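Local coordinates for protein putative P450-like enzyme (Streptomyces himastatinicus ATCC 53653, PDB 5Z9J) that binds heme and probably acts as a cytochrome P450 monooxygenase in bacterial secondary metabolism, at residues S104-H107 and G108-E112; I136-S139 and D140-V144; A359-E362 and I363-R367. All blocks are in the same frame, centred on the assembly; numbering follows the deposited sequence.

Interaction 1: S104-H107 and G108-E112; sequences SRVH and GIIHE
His-107 O is met twice by His-111, one turn further along the same alpha-helix. The backbone N of His-111 gives it a hydrogen bond of 3.0 Å, with an angle of 167° at the hydrogen. The imidazole then brings its CD2 to 2.9 Å from His-107 O, a close C-H approach that is oblique to the ring. The first torsion explains this: His-111 CG lies beside its own backbone N (chi1 -77°), so the ring starts back along the turn. Its ND1 is used in another direction, in a hydrogen bond with Arg-367 on helix 350-367.

This is an i to i+4 contact in the middle of helix 96-116. Two more backbone bonds continue the pattern. Ile-109 N binds Arg-105 O at 3.0 Å, and Ile-110 N binds Val-106 O at the same length. Apolar carbons also press on these oxygens: Ile-109 CG1 is 3.3 Å from Arg-105 O, and Ile-110 CG1 is 3.2 Å from Val-106 O.

Two helices pack on this part of helix 96-116. Val-106, Ile-109 and Ile-110 all touch helix 132-142. Val-106 and Ile-110 also touch helix 350-367, as do both histidines, while Gly-108 is exposed. The heme is about 11 Å from the side chain of Val-106, so the contact joins helices near the cofactor without lining it.

Val-106 and Ile-110 run side by side and point the same way. Ile-110 CG1 lies beside its backbone N with an extended chi2 of 167°, and its terminal CD1 rests 3.8 Å from Val-106 CG2.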
loop_
_atom_site.group_PDB
_atom_site.type_symbol
_atom_site.label_atom_id
_atom_site.label_comp_id
_atom_site.label_asym_id
_atom_site.label_seq_id
_atom_site.Cartn_x
_atom_site.Cartn_y
_atom_site.Cartn_z
ATOM N N SER A 104 11.065 -0.405 -18.793
ATOM C CA SER A 104 11.903 -1.215 -19.657
ATOM C C SER A 104 12.372 -2.446 -18.902
ATOM O O SER A 104 12.660 -3.455 -19.524
ATOM C CB SER A 104 13.101 -0.436 -20.222
ATOM O OG SER A 104 14.197 -0.362 -19.319
ATOM N N ARG A 105 12.455 -2.377 -17.575
ATOM C CA ARG A 105 13.043 -3.484 -16.811
ATOM C C ARG A 105 12.056 -4.512 -16.272
ATOM O O ARG A 105 12.447 -5.662 -15.987
ATOM C CB ARG A 105 13.829 -2.926 -15.608
ATOM C CG ARG A 105 15.032 -2.069 -15.950
ATOM C CD ARG A 105 15.586 -1.428 -14.681
ATOM N NE ARG A 105 16.953 -1.804 -14.347
ATOM C CZ ARG A 105 17.632 -1.276 -13.325
ATOM N NH1 ARG A 105 17.059 -0.359 -12.546
ATOM N NH2 ARG A 105 18.881 -1.652 -13.074
ATOM N N VAL A 106 10.789 -4.096 -16.142
ATOM C CA VAL A 106 9.813 -4.893 -15.432
ATOM C C VAL A 106 9.577 -6.243 -16.115
ATOM O O VAL A 106 9.392 -7.243 -15.451
ATOM C CB VAL A 106 8.480 -4.114 -15.244
ATOM C CG1 VAL A 106 7.798 -3.841 -16.570
ATOM C CG2 VAL A 106 7.547 -4.841 -14.276
ATOM N N HIS A 107 9.601 -6.279 -17.430
ATOM C CA HIS A 107 9.274 -7.510 -18.131
ATOM C C HIS A 107 10.429 -8.486 -17.966
ATOM O O HIS A 107 10.228 -9.712 -17.880
ATOM C CB HIS A 107 8.938 -7.229 -19.600
ATOM C CG HIS A 107 7.615 -6.549 -19.766
ATOM N ND1 HIS A 107 6.445 -7.232 -20.040
ATOM C CD2 HIS A 107 7.263 -5.249 -19.634
ATOM C CE1 HIS A 107 5.441 -6.379 -20.105
ATOM N NE2 HIS A 107 5.909 -5.166 -19.861
ATOM N N GLY A 108 11.638 -7.926 -17.931
ATOM C CA GLY A 108 12.835 -8.719 -17.699
ATOM C C GLY A 108 12.771 -9.357 -16.327
ATOM O O GLY A 108 13.020 -10.549 -16.188
ATOM N N ILE A 109 12.371 -8.581 -15.320
ATOM C CA ILE A 109 12.317 -9.081 -13.944
ATOM C C ILE A 109 11.285 -10.171 -13.766
ATOM O O ILE A 109 11.541 -11.188 -13.093
ATOM C CB ILE A 109 11.975 -7.957 -12.940
ATOM C CG1 ILE A 109 13.041 -6.869 -13.002
ATOM C CG2 ILE A 109 11.861 -8.508 -11.537
ATOM C CD1 ILE A 109 14.466 -7.447 -12.853
ATOM N N ILE A 110 10.131 -9.943 -14.395
ATOM C CA ILE A 110 9.031 -10.883 -14.343
ATOM C C ILE A 110 9.370 -12.229 -14.968
ATOM O O ILE A 110 9.136 -13.276 -14.366
ATOM C CB ILE A 110 7.809 -10.303 -15.053
ATOM C CG1 ILE A 110 7.205 -9.201 -14.212
ATOM C CG2 ILE A 110 6.765 -11.395 -15.304
ATOM C CD1 ILE A 110 6.195 -8.355 -14.977
ATOM N N HIS A 111 9.923 -12.191 -16.168
ATOM C CA HIS A 111 10.302 -13.424 -16.848
ATOM C C HIS A 111 11.338 -14.183 -16.063
ATOM O O HIS A 111 11.316 -15.407 -16.017
ATOM C CB HIS A 111 10.835 -13.130 -18.244
ATOM C CG HIS A 111 9.761 -12.817 -19.230
ATOM N ND1 HIS A 111 8.807 -13.741 -19.599
ATOM C CD2 HIS A 111 9.460 -11.675 -19.892
ATOM C CE1 HIS A 111 7.975 -13.187 -20.466
ATOM N NE2 HIS A 111 8.347 -11.932 -20.657
ATOM N N GLU A 112 12.229 -13.437 -15.433
ATOM C CA GLU A 112 13.287 -13.981 -14.586
ATOM C C GLU A 112 12.719 -14.673 -13.352
ATOM O O GLU A 112 13.152 -15.753 -12.971
ATOM C CB GLU A 112 14.208 -12.856 -14.178
ATOM C CG GLU A 112 15.614 -13.227 -13.945
ATOM C CD GLU A 112 16.437 -12.002 -13.570
ATOM O OE1 GLU A 112 16.465 -11.038 -14.375
ATOM O OE2 GLU A 112 17.044 -12.001 -12.477
#

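Interaction 2: I136-S139 and D140-V144; sequences IMIS and DLLGV
The flat group here is the carboxylate of Asp-140, and Ile-136 covers one of its faces. Ile-136 O sits almost straight over the carboxylate carbon, 3.3 Å from Asp-140 CG. Ile-136 CG2 approaches the same face further out, 3.7 Å from Asp-140 OD2. Arg-105 of helix 96-116 lies on the other side of the plane and touches the Asp-140 side chain. Asp-140 OD1 forms a salt bridge with Arg-149, which probably favours the charged form of this buried acid. With CG beside its backbone N (chi1 -69°), the carboxylate folds back over the preceding turn. Asp-140 N also binds Ile-136 O, at 2.9 Å and 167°, so one carbonyl meets both the backbone and the side chain of Asp-140.

On another side of the helix, Ile-138 and Leu-142 lie alongside each other. Ile-138 CG2 is 3.8 Å from Leu-142 CD1. Both pack on Leu-235 of helix 224-238. Ile-138 also touches the heme, so it brings this face of the helix to the cofactor.

Ser-139 O collects the bonds at the end of the helix. Val-144 N reaches it at 3.3 Å, and Gly-143 N makes a weak bond of 2.9 Å. Gly-143 N also bonds weakly to Asp-140 O. Gly-143 has a positive phi of 81°, which turns the chain out of the helix. Val-144 then comes back over the last turn, and its CG2 packs 3.7 Å from Ser-139 CB. This packing accompanies the cap. The positive phi at Gly-143, with the bonds from Val-144 N to Ser-139 O and from Gly-143 N to Asp-140 O, is the Schellman motif that closes helix 132-142.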
loop_
_atom_site.group_PDB
_atom_site.type_symbol
_atom_site.label_atom_id
_atom_site.label_comp_id
_atom_site.label_asym_id
_atom_site.label_seq_id
_atom_site.Cartn_x
_atom_site.Cartn_y
_atom_site.Cartn_z
ATOM N N ILE A 136 11.666 -5.845 -5.849
ATOM C CA ILE A 136 12.798 -5.700 -6.748
ATOM C C ILE A 136 12.764 -4.363 -7.521
ATOM O O ILE A 136 13.799 -3.681 -7.651
ATOM C CB ILE A 136 12.891 -6.872 -7.722
ATOM C CG1 ILE A 136 13.291 -8.147 -6.975
ATOM C CG2 ILE A 136 13.938 -6.602 -8.814
ATOM C CD1 ILE A 136 13.203 -9.415 -7.830
ATOM N N MET A 137 11.587 -3.995 -8.006
ATOM C CA MET A 137 11.383 -2.767 -8.773
ATOM C C MET A 137 11.738 -1.539 -7.983
ATOM O O MET A 137 12.304 -0.583 -8.531
ATOM C CB MET A 137 9.929 -2.650 -9.255
ATOM C CG MET A 137 9.549 -3.609 -10.372
ATOM S SD MET A 137 10.493 -3.381 -11.904
ATOM C CE MET A 137 9.892 -1.814 -12.521
ATOM N N ILE A 138 11.331 -1.508 -6.718
ATOM C CA ILE A 138 11.611 -0.349 -5.900
ATOM C C ILE A 138 13.087 -0.353 -5.515
ATOM O O ILE A 138 13.690 0.674 -5.446
ATOM C CB ILE A 138 10.760 -0.283 -4.649
ATOM C CG1 ILE A 138 9.259 -0.225 -5.053
ATOM C CG2 ILE A 138 11.032 0.999 -3.912
ATOM C CD1 ILE A 138 8.340 -0.272 -3.856
ATOM N N SER A 139 13.636 -1.526 -5.274
ATOM C CA SER A 139 15.056 -1.621 -4.891
ATOM C C SER A 139 15.916 -1.080 -6.019
ATOM O O SER A 139 16.763 -0.224 -5.777
ATOM C CB SER A 139 15.404 -3.064 -4.543
ATOM O OG SER A 139 14.566 -3.538 -3.495
ATOM N N ASP A 140 15.628 -1.478 -7.250
ATOM C CA ASP A 140 16.352 -0.983 -8.407
ATOM C C ASP A 140 16.131 0.514 -8.571
ATOM O O ASP A 140 17.074 1.246 -8.813
ATOM C CB ASP A 140 15.889 -1.679 -9.684
ATOM C CG ASP A 140 16.290 -3.114 -9.734
ATOM O OD1 ASP A 140 17.123 -3.507 -8.902
ATOM O OD2 ASP A 140 15.761 -3.861 -10.578
ATOM N N LEU A 141 14.913 0.992 -8.341
ATOM C CA LEU A 141 14.670 2.416 -8.512
ATOM C C LEU A 141 15.537 3.235 -7.539
ATOM O O LEU A 141 16.116 4.271 -7.906
ATOM C CB LEU A 141 13.196 2.728 -8.333
ATOM C CG LEU A 141 12.914 4.229 -8.280
ATOM C CD1 LEU A 141 13.476 4.900 -9.538
ATOM C CD2 LEU A 141 11.446 4.468 -8.162
ATOM N N LEU A 142 15.696 2.713 -6.327
ATOM C CA LEU A 142 16.514 3.353 -5.300
ATOM C C LEU A 142 17.997 3.110 -5.521
ATOM O O LEU A 142 18.850 3.762 -4.907
ATOM C CB LEU A 142 16.086 2.840 -3.931
ATOM C CG LEU A 142 14.732 3.359 -3.466
ATOM C CD1 LEU A 142 14.139 2.505 -2.341
ATOM C CD2 LEU A 142 14.914 4.804 -2.980
ATOM N N GLY A 143 18.314 2.141 -6.364
ATOM C CA GLY A 143 19.694 1.932 -6.777
ATOM C C GLY A 143 20.539 1.150 -5.787
ATOM O O GLY A 143 21.763 1.275 -5.758
ATOM N N VAL A 144 19.882 0.328 -4.981
ATOM C CA VAL A 144 20.581 -0.564 -4.064
ATOM C C VAL A 144 20.974 -1.865 -4.763
ATOM O O VAL A 144 20.225 -2.413 -5.563
ATOM C CB VAL A 144 19.745 -0.888 -2.799
ATOM C CG1 VAL A 144 19.402 0.395 -2.033
ATOM C CG2 VAL A 144 18.499 -1.676 -3.168
#

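Interaction 3: A359-E362 and I363-R367; sequences AAVE and ILLDR
Helix 350-367 is the helix L of the P450 fold, which starts just after the cysteine that binds the heme iron. This contact is its last part, an i to i+4 run that reaches the C-terminal end. Leu-364 N binds Ala-360 O at 2.9 Å, and Leu-365 N binds Val-361 O at the same length. Ile-363 N binds Ala-359 O at 3.0 Å. The next bond is longer and more bent: Asp-366 N to Glu-362 O, 3.2 Å and 138°.

Val-361 and Leu-365 carry the apolar side-chain contact. They lie alongside each other and point the same way. Val-361 CG1 is turned anti to its backbone N (chi1 170°) and comes within 4.0 Å of Leu-365 CD1. Leu-365 CG also presses on the turn itself, 3.2 Å from Val-361 O. Outside the run, Val-361 packs on Thr-249 and Met-250 of helix 240-255, Leu-365 on helix 257-265, and Ile-363 on helix 96-116. Leu-364 faces Phe-129 and Leu-125 of helix 125-130.

Glu-362 and Asp-366 form a more polar side. The Asp-366 carboxylate bends back beside the carbonyl of Glu-362, with OD2 3.5 Å from Glu-362 O. These are two acceptors and do not bond. The two acids stay apart, Glu-362 OE1 being 6.6 Å from Asp-366 OD2. Asp-366 OD1 forms a salt bridge with Arg-267, which would offset its charge.

The result is an amphipathic end to the helix, over its last two turns: aliphatic residues lie against neighbouring helices and acids on the more open side, at the C-terminal end of helix L of the cytochrome P450 core.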
loop_
_atom_site.group_PDB
_atom_site.type_symbol
_atom_site.label_atom_id
_atom_site.label_comp_id
_atom_site.label_asym_id
_atom_site.label_seq_id
_atom_site.Cartn_x
_atom_site.Cartn_y
_atom_site.Cartn_z
ATOM N N ALA A 359 1.711 -5.606 -16.194
ATOM C CA ALA A 359 2.702 -6.438 -16.823
ATOM C C ALA A 359 2.665 -7.838 -16.220
ATOM O O ALA A 359 2.765 -8.834 -16.919
ATOM C CB ALA A 359 4.152 -5.813 -16.629
ATOM N N ALA A 360 2.483 -7.896 -14.908
ATOM C CA ALA A 360 2.520 -9.157 -14.182
ATOM C C ALA A 360 1.335 -10.028 -14.540
ATOM O O ALA A 360 1.484 -11.202 -14.818
ATOM C CB ALA A 360 2.544 -8.898 -12.705
ATOM N N VAL A 361 0.142 -9.441 -14.504
ATOM C CA VAL A 361 -1.025 -10.223 -14.840
ATOM C C VAL A 361 -0.996 -10.732 -16.274
ATOM O O VAL A 361 -1.301 -11.899 -16.531
ATOM C CB VAL A 361 -2.287 -9.408 -14.642
ATOM C CG1 VAL A 361 -3.510 -10.157 -15.230
ATOM C CG2 VAL A 361 -2.480 -9.134 -13.145
ATOM N N GLU A 362 -0.633 -9.842 -17.201
ATOM C CA GLU A 362 -0.551 -10.177 -18.602
ATOM C C GLU A 362 0.409 -11.328 -18.811
ATOM O O GLU A 362 0.112 -12.264 -19.543
ATOM C CB GLU A 362 -0.111 -8.967 -19.425
ATOM C CG GLU A 362 -1.226 -7.968 -19.628
ATOM C CD GLU A 362 -0.749 -6.749 -20.375
ATOM O OE1 GLU A 362 0.501 -6.501 -20.476
ATOM O OE2 GLU A 362 -1.621 -6.013 -20.877
ATOM N N ILE A 363 1.592 -11.231 -18.203
ATOM C CA ILE A 363 2.551 -12.264 -18.433
ATOM C C ILE A 363 2.153 -13.581 -17.731
ATOM O O ILE A 363 2.361 -14.651 -18.300
ATOM C CB ILE A 363 3.971 -11.804 -18.027
ATOM C CG1 ILE A 363 4.458 -10.814 -19.078
ATOM C CG2 ILE A 363 4.925 -13.000 -17.982
ATOM C CD1 ILE A 363 5.822 -10.173 -18.761
ATOM N N LEU A 364 1.521 -13.521 -16.558
ATOM C CA LEU A 364 0.988 -14.736 -15.940
ATOM C C LEU A 364 -0.051 -15.374 -16.848
ATOM O O LEU A 364 -0.094 -16.599 -16.983
ATOM C CB LEU A 364 0.386 -14.458 -14.530
ATOM C CG LEU A 364 1.472 -14.337 -13.412
ATOM C CD1 LEU A 364 0.865 -13.974 -12.044
ATOM C CD2 LEU A 364 2.219 -15.658 -13.298
ATOM N N LEU A 365 -0.898 -14.566 -17.470
ATOM C CA LEU A 365 -1.939 -15.129 -18.361
ATOM C C LEU A 365 -1.417 -15.852 -19.613
ATOM O O LEU A 365 -2.046 -16.810 -20.103
ATOM C CB LEU A 365 -2.876 -14.027 -18.807
ATOM C CG LEU A 365 -3.811 -13.437 -17.754
ATOM C CD1 LEU A 365 -4.653 -12.373 -18.386
ATOM C CD2 LEU A 365 -4.685 -14.528 -17.145
ATOM N N ASP A 366 -0.292 -15.359 -20.135
ATOM C CA ASP A 366 0.303 -15.831 -21.374
ATOM C C ASP A 366 1.238 -17.018 -21.154
ATOM O O ASP A 366 1.228 -17.950 -21.945
ATOM C CB ASP A 366 1.007 -14.684 -22.090
ATOM C CG ASP A 366 0.028 -13.739 -22.767
ATOM O OD1 ASP A 366 -1.157 -14.152 -23.056
ATOM O OD2 ASP A 366 0.430 -12.567 -22.977
ATOM N N ARG A 367 2.080 -16.933 -20.122
ATOM C CA ARG A 367 3.015 -17.991 -19.791
ATOM C C ARG A 367 2.385 -19.147 -18.996
ATOM O O ARG A 367 2.781 -20.304 -19.173
ATOM C CB ARG A 367 4.162 -17.454 -18.930
ATOM C CG ARG A 367 4.956 -16.362 -19.543
ATOM C CD ARG A 367 6.332 -16.106 -18.838
ATOM N NE ARG A 367 7.033 -17.327 -18.427
ATOM C CZ ARG A 367 8.298 -17.359 -17.994
ATOM N NH1 ARG A 367 9.041 -16.258 -17.997
ATOM N NH2 ARG A 367 8.854 -18.506 -17.616
#

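How the interactions relate
The three contacts follow one another along the chain, with no nesting or crossing. Each closes only a local turn: interaction 1 within helix 96-116, interaction 2 at the end of helix 132-142, and interaction 3 at the end of helix 350-367. Interaction 1 touches both others. Toward interaction 2, Val-106 CB meets Met-137 CE at 3.8 Å, and Ile-109 meets Ile-136. Toward interaction 3, Ile-363 CD1 reaches both His-107 and His-111, while Ile-110 CG2 and Ile-363 CG2 are 3.6 Å apart. Interactions 2 and 3 do not touch; their nearest atoms are about 8 Å apart. Helix 96-116 thus joins the helix beside the heme to helix L.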